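Local coordinates for nucleoporin nup120 (Schizosaccharomyces pombe, PDB 4GQ2), which serves as a structural component of the nuclear pore complex, whose nucleoporins can also dock or interact with transiently associated nuclear transport factors, at residues N413-D418 / L593-Y598; Q438-S443 / E504-L509; S586-S591 / P626-D631; L726-L731 / F803-T808. All coordinates share one frame; numbering follows the deposited sequence.

Interaction 1: N413-D418 / L593-Y598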
loop_
_atom_site.group_PDB
_atom_site.type_symbol
_atom_site.label_atom_id
_atom_site.label_comp_id
_atom_site.label_asym_id
_atom_site.label_seq_id
_atom_site.Cartn_x
_atom_site.Cartn_y
_atom_site.Cartn_z
ATOM N N ASN A 413 -10.068 -12.945 -15.318
ATOM C CA ASN A 413 -9.919 -11.602 -15.850
ATOM C C ASN A 413 -8.771 -10.921 -15.100
ATOM O O ASN A 413 -8.385 -11.377 -14.016
ATOM C CB ASN A 413 -11.228 -10.824 -15.699
ATOM C CG ASN A 413 -11.454 -10.341 -14.282
ATOM O OD1 ASN A 413 -10.907 -9.319 -13.870
ATOM N ND2 ASN A 413 -12.261 -11.066 -13.532
ATOM N N MET A 414 -8.236 -9.833 -15.651
ATOM C CA MET A 414 -7.049 -9.206 -15.058
ATOM C C MET A 414 -7.309 -7.897 -14.307
ATOM O O MET A 414 -6.360 -7.186 -13.976
ATOM C CB MET A 414 -5.930 -9.033 -16.098
ATOM C CG MET A 414 -5.382 -10.341 -16.673
ATOM S SD MET A 414 -4.334 -11.288 -15.543
ATOM C CE MET A 414 -5.431 -12.620 -15.038
ATOM N N SER A 415 -8.575 -7.605 -14.007
ATOM C CA SER A 415 -8.951 -6.376 -13.261
ATOM C C SER A 415 -8.164 -6.156 -11.974
ATOM O O SER A 415 -7.835 -5.024 -11.649
ATOM C CB SER A 415 -10.446 -6.337 -12.959
ATOM O OG SER A 415 -10.822 -7.448 -12.168
ATOM N N SER A 416 -7.847 -7.237 -11.262
ATOM C CA SER A 416 -6.951 -7.171 -10.100
ATOM C C SER A 416 -5.639 -7.948 -10.318
ATOM O O SER A 416 -4.945 -8.305 -9.359
ATOM C CB SER A 416 -7.665 -7.678 -8.844
ATOM O OG SER A 416 -8.642 -6.747 -8.401
ATOM N N GLY A 417 -5.298 -8.204 -11.579
ATOM C CA GLY A 417 -4.046 -8.888 -11.908
ATOM C C GLY A 417 -4.113 -10.393 -11.752
ATOM O O GLY A 417 -5.196 -10.962 -11.582
ATOM N N ASP A 418 -2.949 -11.038 -11.798
ATOM C CA ASP A 418 -2.880 -12.501 -11.796
ATOM C C ASP A 418 -2.487 -13.050 -10.418
ATOM O O ASP A 418 -2.377 -12.295 -9.452
ATOM C CB ASP A 418 -1.921 -12.984 -12.889
ATOM C CG ASP A 418 -2.364 -14.303 -13.546
ATOM O OD1 ASP A 418 -3.083 -15.116 -12.913
ATOM O OD2 ASP A 418 -1.982 -14.523 -14.715
ATOM N N LEU A 593 -16.389 -9.376 -7.707
ATOM C CA LEU A 593 -16.140 -8.108 -7.014
ATOM C C LEU A 593 -15.056 -7.305 -7.698
ATOM O O LEU A 593 -15.137 -6.074 -7.799
ATOM C CB LEU A 593 -15.730 -8.348 -5.560
ATOM C CG LEU A 593 -16.870 -8.569 -4.568
ATOM C CD1 LEU A 593 -16.334 -8.707 -3.147
ATOM C CD2 LEU A 593 -17.877 -7.427 -4.658
ATOM N N SER A 594 -14.041 -8.019 -8.174
ATOM C CA SER A 594 -12.897 -7.403 -8.814
ATOM C C SER A 594 -13.327 -6.761 -10.131
ATOM O O SER A 594 -12.819 -5.699 -10.512
ATOM C CB SER A 594 -11.796 -8.445 -9.010
ATOM O OG SER A 594 -10.694 -7.899 -9.696
ATOM N N GLU A 595 -14.283 -7.394 -10.806
ATOM C CA GLU A 595 -14.819 -6.865 -12.061
ATOM C C GLU A 595 -15.730 -5.666 -11.807
ATOM O O GLU A 595 -15.737 -4.700 -12.580
ATOM C CB GLU A 595 -15.568 -7.955 -12.838
ATOM C CG GLU A 595 -14.664 -9.075 -13.333
ATOM C CD GLU A 595 -15.367 -10.065 -14.244
ATOM O OE1 GLU A 595 -16.080 -10.955 -13.726
ATOM O OE2 GLU A 595 -15.182 -9.966 -15.478
ATOM N N ILE A 596 -16.488 -5.738 -10.711
ATOM C CA ILE A 596 -17.398 -4.674 -10.313
ATOM C C ILE A 596 -16.631 -3.388 -9.967
ATOM O O ILE A 596 -17.010 -2.285 -10.400
ATOM C CB ILE A 596 -18.306 -5.142 -9.159
ATOM C CG1 ILE A 596 -19.423 -6.027 -9.715
ATOM C CG2 ILE A 596 -18.892 -3.961 -8.402
ATOM C CD1 ILE A 596 -20.201 -6.793 -8.659
ATOM N N ARG A 597 -15.539 -3.533 -9.224
ATOM C CA ARG A 597 -14.749 -2.376 -8.823
ATOM C C ARG A 597 -14.049 -1.714 -10.013
ATOM O O ARG A 597 -13.892 -0.494 -10.049
ATOM C CB ARG A 597 -13.781 -2.750 -7.709
ATOM C CG ARG A 597 -14.525 -3.176 -6.452
ATOM C CD ARG A 597 -13.605 -3.666 -5.339
ATOM N NE ARG A 597 -14.405 -3.901 -4.142
ATOM C CZ ARG A 597 -14.118 -4.771 -3.182
ATOM N NH1 ARG A 597 -13.027 -5.513 -3.248
ATOM N NH2 ARG A 597 -14.936 -4.899 -2.146
ATOM N N TYR A 598 -13.674 -2.523 -10.998
ATOM C CA TYR A 598 -13.147 -2.016 -12.260
ATOM C C TYR A 598 -14.205 -1.228 -13.042
ATOM O O TYR A 598 -13.901 -0.191 -13.607
ATOM C CB TYR A 598 -12.596 -3.170 -13.112
ATOM C CG TYR A 598 -12.194 -2.742 -14.506
ATOM C CD1 TYR A 598 -13.145 -2.644 -15.523
ATOM C CD2 TYR A 598 -10.863 -2.417 -14.808
ATOM C CE1 TYR A 598 -12.790 -2.239 -16.802
ATOM C CE2 TYR A 598 -10.498 -2.016 -16.087
ATOM C CZ TYR A 598 -11.462 -1.932 -17.077
ATOM O OH TYR A 598 -11.109 -1.541 -18.345
HETATM O O HOH W 1 -10.387 -4.712 -9.830
#

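Interaction 2: Q438-S443 / E504-L509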
loop_
_atom_site.group_PDB
_atom_site.type_symbol
_atom_site.label_atom_id
_atom_site.label_comp_id
_atom_site.label_asym_id
_atom_site.label_seq_id
_atom_site.Cartn_x
_atom_site.Cartn_y
_atom_site.Cartn_z
ATOM N N GLN A 438 10.512 -13.005 6.382
ATOM C CA GLN A 438 11.935 -13.290 6.180
ATOM C C GLN A 438 12.302 -14.715 6.570
ATOM O O GLN A 438 12.995 -15.406 5.828
ATOM C CB GLN A 438 12.808 -12.315 6.966
ATOM C CG GLN A 438 12.717 -10.880 6.502
ATOM C CD GLN A 438 13.400 -9.917 7.449
ATOM O OE1 GLN A 438 13.661 -10.242 8.609
ATOM N NE2 GLN A 438 13.701 -8.724 6.957
ATOM N N VAL A 439 11.840 -15.149 7.738
ATOM C CA VAL A 439 12.105 -16.513 8.198
ATOM C C VAL A 439 11.391 -17.538 7.325
ATOM O O VAL A 439 11.986 -18.546 6.953
ATOM C CB VAL A 439 11.758 -16.700 9.690
ATOM C CG1 VAL A 439 11.841 -18.167 10.087
ATOM C CG2 VAL A 439 12.706 -15.870 10.542
ATOM N N ALA A 440 10.131 -17.272 6.979
ATOM C CA ALA A 440 9.406 -18.123 6.036
ATOM C C ALA A 440 10.145 -18.232 4.699
ATOM O O ALA A 440 10.223 -19.310 4.111
ATOM C CB ALA A 440 8.003 -17.598 5.821
ATOM N N LEU A 441 10.692 -17.110 4.233
ATOM C CA LEU A 441 11.462 -17.076 2.995
ATOM C C LEU A 441 12.688 -18.000 3.026
ATOM O O LEU A 441 13.013 -18.624 2.016
ATOM C CB LEU A 441 11.875 -15.639 2.655
ATOM C CG LEU A 441 12.458 -15.401 1.261
ATOM C CD1 LEU A 441 11.492 -15.880 0.185
ATOM C CD2 LEU A 441 12.794 -13.929 1.074
ATOM N N LEU A 442 13.360 -18.065 4.179
ATOM C CA LEU A 442 14.479 -18.987 4.413
ATOM C C LEU A 442 14.099 -20.437 4.109
ATOM O O LEU A 442 14.773 -21.125 3.344
ATOM C CB LEU A 442 14.935 -18.893 5.869
ATOM C CG LEU A 442 16.271 -18.275 6.288
ATOM C CD1 LEU A 442 16.403 -16.812 5.905
ATOM C CD2 LEU A 442 16.425 -18.441 7.793
ATOM N N SER A 443 13.001 -20.877 4.717
ATOM C CA SER A 443 12.474 -22.226 4.560
ATOM C C SER A 443 12.204 -22.593 3.098
ATOM O O SER A 443 12.330 -23.757 2.711
ATOM C CB SER A 443 11.202 -22.376 5.405
ATOM O OG SER A 443 10.505 -23.573 5.107
ATOM N N GLU A 504 -0.015 -20.178 -1.520
ATOM C CA GLU A 504 -0.795 -20.561 -0.354
ATOM C C GLU A 504 0.043 -21.144 0.784
ATOM O O GLU A 504 -0.124 -20.740 1.945
ATOM C CB GLU A 504 -1.908 -21.535 -0.721
ATOM C CG GLU A 504 -2.786 -21.905 0.469
ATOM C CD GLU A 504 -4.133 -22.443 0.051
ATOM O OE1 GLU A 504 -4.166 -23.410 -0.742
ATOM O OE2 GLU A 504 -5.155 -21.900 0.523
ATOM N N ARG A 505 0.938 -22.074 0.458
ATOM C CA ARG A 505 1.799 -22.687 1.474
ATOM C C ARG A 505 2.641 -21.630 2.163
ATOM O O ARG A 505 2.773 -21.627 3.388
ATOM C CB ARG A 505 2.727 -23.739 0.863
ATOM C CG ARG A 505 2.065 -25.074 0.595
ATOM C CD ARG A 505 3.016 -26.051 -0.090
ATOM N NE ARG A 505 2.243 -27.024 -0.855
ATOM C CZ ARG A 505 2.169 -27.063 -2.185
ATOM N NH1 ARG A 505 2.864 -26.206 -2.933
ATOM N NH2 ARG A 505 1.411 -27.985 -2.767
ATOM N N PHE A 506 3.213 -20.735 1.363
ATOM C CA PHE A 506 4.044 -19.676 1.894
ATOM C C PHE A 506 3.247 -18.782 2.850
ATOM O O PHE A 506 3.721 -18.460 3.944
ATOM C CB PHE A 506 4.669 -18.856 0.770
ATOM C CG PHE A 506 5.681 -17.878 1.254
ATOM C CD1 PHE A 506 6.963 -18.297 1.587
ATOM C CD2 PHE A 506 5.345 -16.538 1.424
ATOM C CE1 PHE A 506 7.903 -17.392 2.058
ATOM C CE2 PHE A 506 6.280 -15.627 1.898
ATOM C CZ PHE A 506 7.562 -16.054 2.215
ATOM N N ALA A 507 2.031 -18.416 2.440
ATOM C CA ALA A 507 1.146 -17.592 3.260
ATOM C C ALA A 507 0.794 -18.285 4.567
ATOM O O ALA A 507 0.754 -17.641 5.623
ATOM C CB ALA A 507 -0.113 -17.222 2.487
ATOM N N LYS A 508 0.553 -19.593 4.499
ATOM C CA LYS A 508 0.272 -20.391 5.702
ATOM C C LYS A 508 1.458 -20.428 6.659
ATOM O O LYS A 508 1.282 -20.305 7.867
ATOM C CB LYS A 508 -0.165 -21.817 5.348
ATOM C CG LYS A 508 -1.646 -21.953 5.034
ATOM C CD LYS A 508 -2.097 -23.400 5.179
ATOM C CE LYS A 508 -3.593 -23.566 4.946
ATOM N NZ LYS A 508 -3.952 -23.583 3.499
ATOM N N LEU A 509 2.663 -20.579 6.119
ATOM C CA LEU A 509 3.865 -20.578 6.949
ATOM C C LEU A 509 4.063 -19.227 7.633
ATOM O O LEU A 509 4.352 -19.169 8.831
ATOM C CB LEU A 509 5.097 -20.958 6.126
ATOM C CG LEU A 509 6.421 -21.047 6.892
ATOM C CD1 LEU A 509 6.279 -21.867 8.176
ATOM C CD2 LEU A 509 7.541 -21.580 5.992
#

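Interaction 3: S586-S591 / P626-D631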
loop_
_atom_site.group_PDB
_atom_site.type_symbol
_atom_site.label_atom_id
_atom_site.label_comp_id
_atom_site.label_asym_id
_atom_site.label_seq_id
_atom_site.Cartn_x
_atom_site.Cartn_y
_atom_site.Cartn_z
ATOM N N SER A 586 -22.885 -10.081 -0.614
ATOM C CA SER A 586 -22.322 -11.405 -0.341
ATOM C C SER A 586 -22.656 -12.454 -1.406
ATOM O O SER A 586 -22.213 -13.595 -1.310
ATOM C CB SER A 586 -22.777 -11.889 1.034
ATOM O OG SER A 586 -24.119 -12.341 0.972
ATOM N N CYS A 587 -23.443 -12.070 -2.409
ATOM C CA CYS A 587 -23.702 -12.925 -3.575
ATOM C C CYS A 587 -22.534 -12.943 -4.566
ATOM O O CYS A 587 -22.490 -13.781 -5.472
ATOM C CB CYS A 587 -24.963 -12.461 -4.308
ATOM S SG CYS A 587 -26.484 -12.601 -3.346
ATOM N N MET A 588 -21.600 -12.010 -4.390
ATOM C CA MET A 588 -20.496 -11.807 -5.316
ATOM C C MET A 588 -19.229 -12.481 -4.817
ATOM O O MET A 588 -18.832 -12.282 -3.665
ATOM C CB MET A 588 -20.214 -10.308 -5.500
ATOM C CG MET A 588 -21.440 -9.440 -5.698
ATOM S SD MET A 588 -22.476 -9.956 -7.078
ATOM C CE MET A 588 -23.819 -8.782 -6.903
ATOM N N SER A 589 -18.588 -13.255 -5.692
ATOM C CA SER A 589 -17.279 -13.839 -5.390
ATOM C C SER A 589 -16.165 -12.802 -5.591
ATOM O O SER A 589 -16.386 -11.752 -6.212
ATOM C CB SER A 589 -17.023 -15.070 -6.269
ATOM O OG SER A 589 -16.970 -14.715 -7.642
ATOM N N PHE A 590 -14.977 -13.112 -5.075
ATOM C CA PHE A 590 -13.803 -12.254 -5.222
ATOM C C PHE A 590 -13.623 -11.797 -6.668
ATOM O O PHE A 590 -13.350 -10.626 -6.928
ATOM C CB PHE A 590 -12.535 -12.981 -4.749
ATOM C CG PHE A 590 -11.264 -12.206 -4.995
ATOM C CD1 PHE A 590 -10.588 -12.315 -6.206
ATOM C CD2 PHE A 590 -10.754 -11.349 -4.020
ATOM C CE1 PHE A 590 -9.428 -11.590 -6.442
ATOM C CE2 PHE A 590 -9.590 -10.624 -4.249
ATOM C CZ PHE A 590 -8.926 -10.745 -5.464
ATOM N N SER A 591 -13.783 -12.737 -7.595
ATOM C CA SER A 591 -13.593 -12.492 -9.019
ATOM C C SER A 591 -14.648 -11.535 -9.585
ATOM O O SER A 591 -14.330 -10.658 -10.385
ATOM C CB SER A 591 -13.587 -13.831 -9.770
ATOM O OG SER A 591 -13.767 -13.656 -11.166
ATOM N N PRO A 626 -26.502 -11.703 -13.568
ATOM C CA PRO A 626 -25.969 -13.071 -13.683
ATOM C C PRO A 626 -25.534 -13.705 -12.363
ATOM O O PRO A 626 -25.286 -14.909 -12.313
ATOM C CB PRO A 626 -24.756 -12.909 -14.604
ATOM C CG PRO A 626 -24.378 -11.477 -14.499
ATOM C CD PRO A 626 -25.660 -10.731 -14.292
ATOM N N ASN A 627 -25.456 -12.911 -11.305
ATOM C CA ASN A 627 -24.960 -13.403 -10.026
ATOM C C ASN A 627 -26.047 -13.588 -8.978
ATOM O O ASN A 627 -25.817 -14.219 -7.946
ATOM C CB ASN A 627 -23.855 -12.479 -9.501
ATOM C CG ASN A 627 -22.614 -12.499 -10.376
ATOM O OD1 ASN A 627 -21.859 -13.475 -10.384
ATOM N ND2 ASN A 627 -22.397 -11.419 -11.120
ATOM N N VAL A 628 -27.232 -13.048 -9.249
ATOM C CA VAL A 628 -28.322 -13.073 -8.276
ATOM C C VAL A 628 -29.527 -13.878 -8.772
ATOM O O VAL A 628 -30.082 -13.615 -9.844
ATOM C CB VAL A 628 -28.750 -11.652 -7.840
ATOM C CG1 VAL A 628 -29.672 -11.717 -6.638
ATOM C CG2 VAL A 628 -27.533 -10.805 -7.494
ATOM N N ASP A 629 -29.893 -14.863 -7.957
ATOM C CA ASP A 629 -31.022 -15.775 -8.147
ATOM C C ASP A 629 -32.371 -15.031 -8.291
ATOM O O ASP A 629 -32.667 -14.129 -7.501
ATOM C CB ASP A 629 -31.028 -16.708 -6.924
ATOM C CG ASP A 629 -32.093 -17.785 -6.979
ATOM O OD1 ASP A 629 -33.225 -17.525 -7.439
ATOM O OD2 ASP A 629 -31.789 -18.907 -6.519
ATOM N N PRO A 630 -33.181 -15.399 -9.310
ATOM C CA PRO A 630 -34.537 -14.880 -9.567
ATOM C C PRO A 630 -35.471 -14.801 -8.349
ATOM O O PRO A 630 -36.175 -13.799 -8.188
ATOM C CB PRO A 630 -35.113 -15.864 -10.598
ATOM C CG PRO A 630 -33.968 -16.703 -11.078
ATOM C CD PRO A 630 -32.699 -16.207 -10.444
ATOM N N ASP A 631 -35.496 -15.843 -7.517
ATOM C CA ASP A 631 -36.269 -15.808 -6.267
ATOM C C ASP A 631 -35.751 -14.724 -5.323
ATOM O O ASP A 631 -36.539 -14.003 -4.705
ATOM C CB ASP A 631 -36.252 -17.165 -5.552
ATOM C CG ASP A 631 -36.969 -17.130 -4.202
ATOM O OD1 ASP A 631 -38.215 -17.222 -4.182
ATOM O OD2 ASP A 631 -36.283 -17.016 -3.161
HETATM O O HOH W 2 -20.017 -14.117 -7.996
#

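Interaction 4: L726-L731 / F803-T808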
loop_
_atom_site.group_PDB
_atom_site.type_symbol
_atom_site.label_atom_id
_atom_site.label_comp_id
_atom_site.label_asym_id
_atom_site.label_seq_id
_atom_site.Cartn_x
_atom_site.Cartn_y
_atom_site.Cartn_z
ATOM N N LEU A 726 -21.564 6.998 -5.365
ATOM C CA LEU A 726 -20.468 6.868 -6.311
ATOM C C LEU A 726 -19.312 7.765 -5.903
ATOM O O LEU A 726 -18.140 7.411 -6.080
ATOM C CB LEU A 726 -20.920 7.229 -7.728
ATOM C CG LEU A 726 -21.577 6.171 -8.610
ATOM C CD1 LEU A 726 -21.876 6.773 -9.975
ATOM C CD2 LEU A 726 -20.696 4.935 -8.754
ATOM N N GLU A 727 -19.646 8.923 -5.351
ATOM C CA GLU A 727 -18.628 9.862 -4.926
ATOM C C GLU A 727 -17.919 9.354 -3.676
ATOM O O GLU A 727 -16.699 9.456 -3.566
ATOM C CB GLU A 727 -19.224 11.242 -4.695
ATOM C CG GLU A 727 -18.164 12.323 -4.567
ATOM C CD GLU A 727 -17.105 12.254 -5.660
ATOM O OE1 GLU A 727 -17.461 12.451 -6.848
ATOM O OE2 GLU A 727 -15.917 12.012 -5.327
ATOM N N ASP A 728 -18.694 8.806 -2.742
ATOM C CA ASP A 728 -18.151 8.136 -1.575
ATOM C C ASP A 728 -17.228 6.983 -2.009
ATOM O O ASP A 728 -16.070 6.898 -1.579
ATOM C CB ASP A 728 -19.298 7.598 -0.713
ATOM C CG ASP A 728 -20.000 8.688 0.085
ATOM O OD1 ASP A 728 -19.519 9.839 0.106
ATOM O OD2 ASP A 728 -21.035 8.381 0.709
ATOM N N TRP A 729 -17.750 6.111 -2.874
ATOM C CA TRP A 729 -16.990 4.979 -3.385
ATOM C C TRP A 729 -15.670 5.427 -3.911
ATOM O O TRP A 729 -14.643 4.828 -3.596
ATOM C CB TRP A 729 -17.754 4.225 -4.470
ATOM C CG TRP A 729 -17.067 2.935 -4.819
ATOM C CD1 TRP A 729 -17.242 1.691 -4.217
ATOM C CD2 TRP A 729 -16.028 2.727 -5.842
ATOM N NE1 TRP A 729 -16.410 0.747 -4.786
ATOM C CE2 TRP A 729 -15.651 1.302 -5.763
ATOM C CE3 TRP A 729 -15.382 3.549 -6.771
ATOM C CZ2 TRP A 729 -14.675 0.746 -6.593
ATOM C CZ3 TRP A 729 -14.406 2.976 -7.607
ATOM C CH2 TRP A 729 -14.063 1.609 -7.515
ATOM N N ARG A 730 -15.686 6.498 -4.703
ATOM C CA ARG A 730 -14.479 7.019 -5.329
ATOM C C ARG A 730 -13.421 7.357 -4.300
ATOM O O ARG A 730 -12.299 6.883 -4.398
ATOM C CB ARG A 730 -14.785 8.256 -6.178
ATOM C CG ARG A 730 -13.568 8.788 -6.908
ATOM C CD ARG A 730 -13.932 9.928 -7.842
ATOM N NE ARG A 730 -13.907 11.180 -7.113
ATOM C CZ ARG A 730 -12.966 12.109 -7.212
ATOM N NH1 ARG A 730 -11.952 11.981 -8.051
ATOM N NH2 ARG A 730 -13.071 13.188 -6.465
ATOM N N LEU A 731 -13.788 8.172 -3.313
ATOM C CA LEU A 731 -12.827 8.681 -2.344
ATOM C C LEU A 731 -12.308 7.572 -1.467
ATOM O O LEU A 731 -11.118 7.510 -1.169
ATOM C CB LEU A 731 -13.444 9.793 -1.495
ATOM C CG LEU A 731 -13.798 11.077 -2.254
ATOM C CD1 LEU A 731 -14.129 12.189 -1.276
ATOM C CD2 LEU A 731 -12.654 11.507 -3.163
ATOM N N PHE A 803 -16.007 12.396 4.008
ATOM C CA PHE A 803 -17.456 12.370 3.796
ATOM C C PHE A 803 -18.200 13.706 3.833
ATOM O O PHE A 803 -19.286 13.806 3.263
ATOM C CB PHE A 803 -18.121 11.375 4.748
ATOM C CG PHE A 803 -17.692 9.951 4.531
ATOM C CD1 PHE A 803 -18.171 9.219 3.443
ATOM C CD2 PHE A 803 -16.815 9.337 5.418
ATOM C CE1 PHE A 803 -17.781 7.907 3.248
ATOM C CE2 PHE A 803 -16.411 8.025 5.220
ATOM C CZ PHE A 803 -16.899 7.308 4.138
ATOM N N ILE A 804 -17.660 14.717 4.510
ATOM C CA ILE A 804 -18.415 15.970 4.639
ATOM C C ILE A 804 -18.132 16.887 3.461
ATOM O O ILE A 804 -17.007 17.344 3.267
ATOM C CB ILE A 804 -18.326 16.632 6.048
ATOM C CG1 ILE A 804 -16.976 17.320 6.296
ATOM C CG2 ILE A 804 -18.681 15.620 7.141
ATOM C CD1 ILE A 804 -17.018 18.830 6.157
ATOM N N ARG A 805 -19.176 17.123 2.672
ATOM C CA ARG A 805 -19.043 17.650 1.314
ATOM C C ARG A 805 -19.794 18.963 1.089
ATOM O O ARG A 805 -20.650 19.346 1.891
ATOM C CB ARG A 805 -19.545 16.606 0.308
ATOM C CG ARG A 805 -19.099 15.176 0.589
ATOM C CD ARG A 805 -19.482 14.225 -0.534
ATOM N NE ARG A 805 -19.117 14.782 -1.832
ATOM C CZ ARG A 805 -17.879 14.820 -2.316
ATOM N NH1 ARG A 805 -16.864 14.316 -1.623
ATOM N NH2 ARG A 805 -17.659 15.363 -3.504
ATOM N N ASP A 806 -19.458 19.638 -0.014
ATOM C CA ASP A 806 -20.120 20.877 -0.460
ATOM C C ASP A 806 -19.584 21.357 -1.818
ATOM O O ASP A 806 -18.545 20.882 -2.288
ATOM C CB ASP A 806 -20.002 21.992 0.594
ATOM C CG ASP A 806 -18.605 22.101 1.181
ATOM O OD1 ASP A 806 -17.679 22.505 0.448
ATOM O OD2 ASP A 806 -18.437 21.788 2.378
ATOM N N ASP A 807 -20.304 22.295 -2.435
ATOM C CA ASP A 807 -19.916 22.887 -3.724
ATOM C C ASP A 807 -18.566 23.601 -3.628
ATOM O O ASP A 807 -17.716 23.481 -4.515
ATOM C CB ASP A 807 -20.974 23.897 -4.207
ATOM C CG ASP A 807 -22.400 23.502 -3.829
ATOM O OD1 ASP A 807 -22.852 22.404 -4.219
ATOM O OD2 ASP A 807 -23.077 24.309 -3.153
ATOM N N THR A 808 -18.390 24.332 -2.529
ATOM C CA THR A 808 -17.245 25.217 -2.310
ATOM C C THR A 808 -15.902 24.502 -2.131
ATOM O O THR A 808 -14.859 25.044 -2.501
ATOM C CB THR A 808 -17.496 26.194 -1.128
ATOM O OG1 THR A 808 -16.256 26.523 -0.492
ATOM C CG2 THR A 808 -18.441 25.590 -0.083
HETATM O O HOH W 3 -15.222 14.540 -3.871
#

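Interaction 1: N413-D418 / L593-Y598
The amide of N413 lies stacked on the carboxylate end of E595, the two planes only 15° apart and the side chains crossing at a slant. ND2 does the touching: it sits over the E595 stem, 3.1 Å from CG and 3.3 Å from CD of that glutamate, with no hydrogen bond between them. The other end of the amide is turned back on its own chain. With chi1 at 77°, N413 CG is tucked between its backbone N and carbonyl carbon, and OD1 takes the backbone N-H of S415 at 2.9 Å. This is an Asx turn overlapping a type I turn from M414 to G417. The two turns shape the end of the loop that runs from strand 390-395 to helix 419-428, which here lies against helix 590-605. S415 OG also donates to N413 OD1, in the carbonyl plane, so this oxygen accepts twice. On the helix, S594 OG stands anti to its backbone N (chi1 177°) and reaches into the loop, 2.5 Å from S415 OG and hydrogen-bonded to S416 OG at 2.7 Å. One water donates to S594 O at 2.7 Å and, more weakly, to S415 O. A turn further along the helix, Y598 CB packs 3.8 Å from S415 CB, while the Y598 hydroxyl bonds to a polar side chain and the backbone of another protein's chain.

Interaction 2: Q438-S443 / E504-L509
F506 drives the edge of its ring against the backbone of helix 434-443: CE1 stands 3.5 Å from L441 N, close to the ring plane, and 3.6 Å from A440 C. The ring gets there because CG is anti to the backbone N (chi1 -172°), which swings it out from the flank of helix 492-515 toward its neighbour. L509, three residues on, has the same first torsion (chi1 -178°), and the two side chains straddle A440 like the jaws of a clamp. The A440 methyl points into the gap, with CB 3.8 Å from F506 CE1 and 3.9 Å from L509 CG. One L509 branch, CD2, reaches further along the partner helix to S443, where OG is 3.7 Å away. L441 directs its CB away from the contact, yet its CD1 still brushes F506 CE1 at 4.3 Å. The two short helical segments approach to 9.7 Å between axes, running at 133° to each other. Beyond them F506 meets F444 edge-to-face and touches V471 and I475 of helix 464-478 and I427 of helix 419-428, so the ring sits inside a cluster of helices attached to the propeller. No hydrogen bond or salt bridge crosses between the segments; the contact depends on the fit of apolar surfaces around one small residue, with the hydroxyl of S443 at its margin.

Interaction 3: S586-S591 / P626-D631
Two interhelical turns meet here in a small, mostly apolar contact with one water bridge: the turn joining helix 571-585 to helix 590-605, and the one joining helix 612-624 to helix 630-641. M588 lies across N627 at about a right angle, its sulfur SD 3.8 Å from N627 CB. A bend at chi2 (-56°) folds the methionine toward this partner and puts its CE 4.3 Å from V628 CG2. C587 comes in beside it, with CB 4.1 Å from N627 O and 4.4 Å from V628 CG2. These are van der Waals distances, and the directed polar link is the water, which accepts from S589 N at 2.8 Å and donates to N627 OD1 at 3.1 Å. The amide nitrogen of N627 is held by the carbonyl of H623 near the end of helix 612-624, which fixes the other end of the same group. V628 also touches I633, and C587 touches Y632, on helix 630-641. Both turns run directly into helix starts: S589 occupies one N-cap position and D629 the other, where D629 OD1 accepts from D631 N at 2.8 Å. An aspartate N-cap followed by proline in the first turn is a classic way to begin a helix, here within a stack of successive alpha-helices.

Interaction 4: L726-L731 / F803-T808
The backbones come closest at D728 and F803, CA to CA 6.9 Å, where the last residue of helix 790-803 passes helix 719-739 before the chain turns out into a loop. The D728 carboxylate meets the rim of the F803 ring, OD1 3.7 Å from CD1 and the two planes 85° apart. Its OD2 forms a salt bridge with R658, which also bonds to F803 O, so one arginine ties both partners together. The contact lies in the mainly helical part of the chain, where helix 719-739 also packs against helices 590-605, 672-703 and 812-822. R805, poorly ordered, folds back over the helix: a bend at chi3 (48°) lays its guanidinium face on the stem of E727, with NH2 3.3 Å from CG of the glutamate. Although E727 OE2 is 4.2 Å from R805 NH2, it lies far out of the guanidinium plane, so only charge attraction is plausible. A water spans the pair, accepting from R805 NH2 at 2.6 Å and donating weakly to E727 OE2. That oxygen is already held by R730, which grips it side-on through NE at 2.8 Å and through NH2, while R730 NH2 also reaches D811. At the edge of the R805 guanidinium, L731 CD1 lies 3.5 Å from NH1.

How the interactions relate
Interaction 2 is a buried contact and almost wholly apolar, with no hydrogen bond between its segments; it joins helix to helix among those grouped with the propeller and touches none of the others. Interactions 1 and 3, both partly buried, share helix 590-605: 3 lies where that helix begins, 1 follows on its next turns, and the two meet where L593 packs on M588. Interaction 1 carries direct hydroxyl bonds, interaction 3 little beyond packing and a water. Interaction 4 reaches interaction 1 through the W729 ring, packed on the backbone of R597, and is the most charged: its D728 and F803 are buried, whereas R805 is exposed. Interactions 1, 3 and 4 each use a water between their segments.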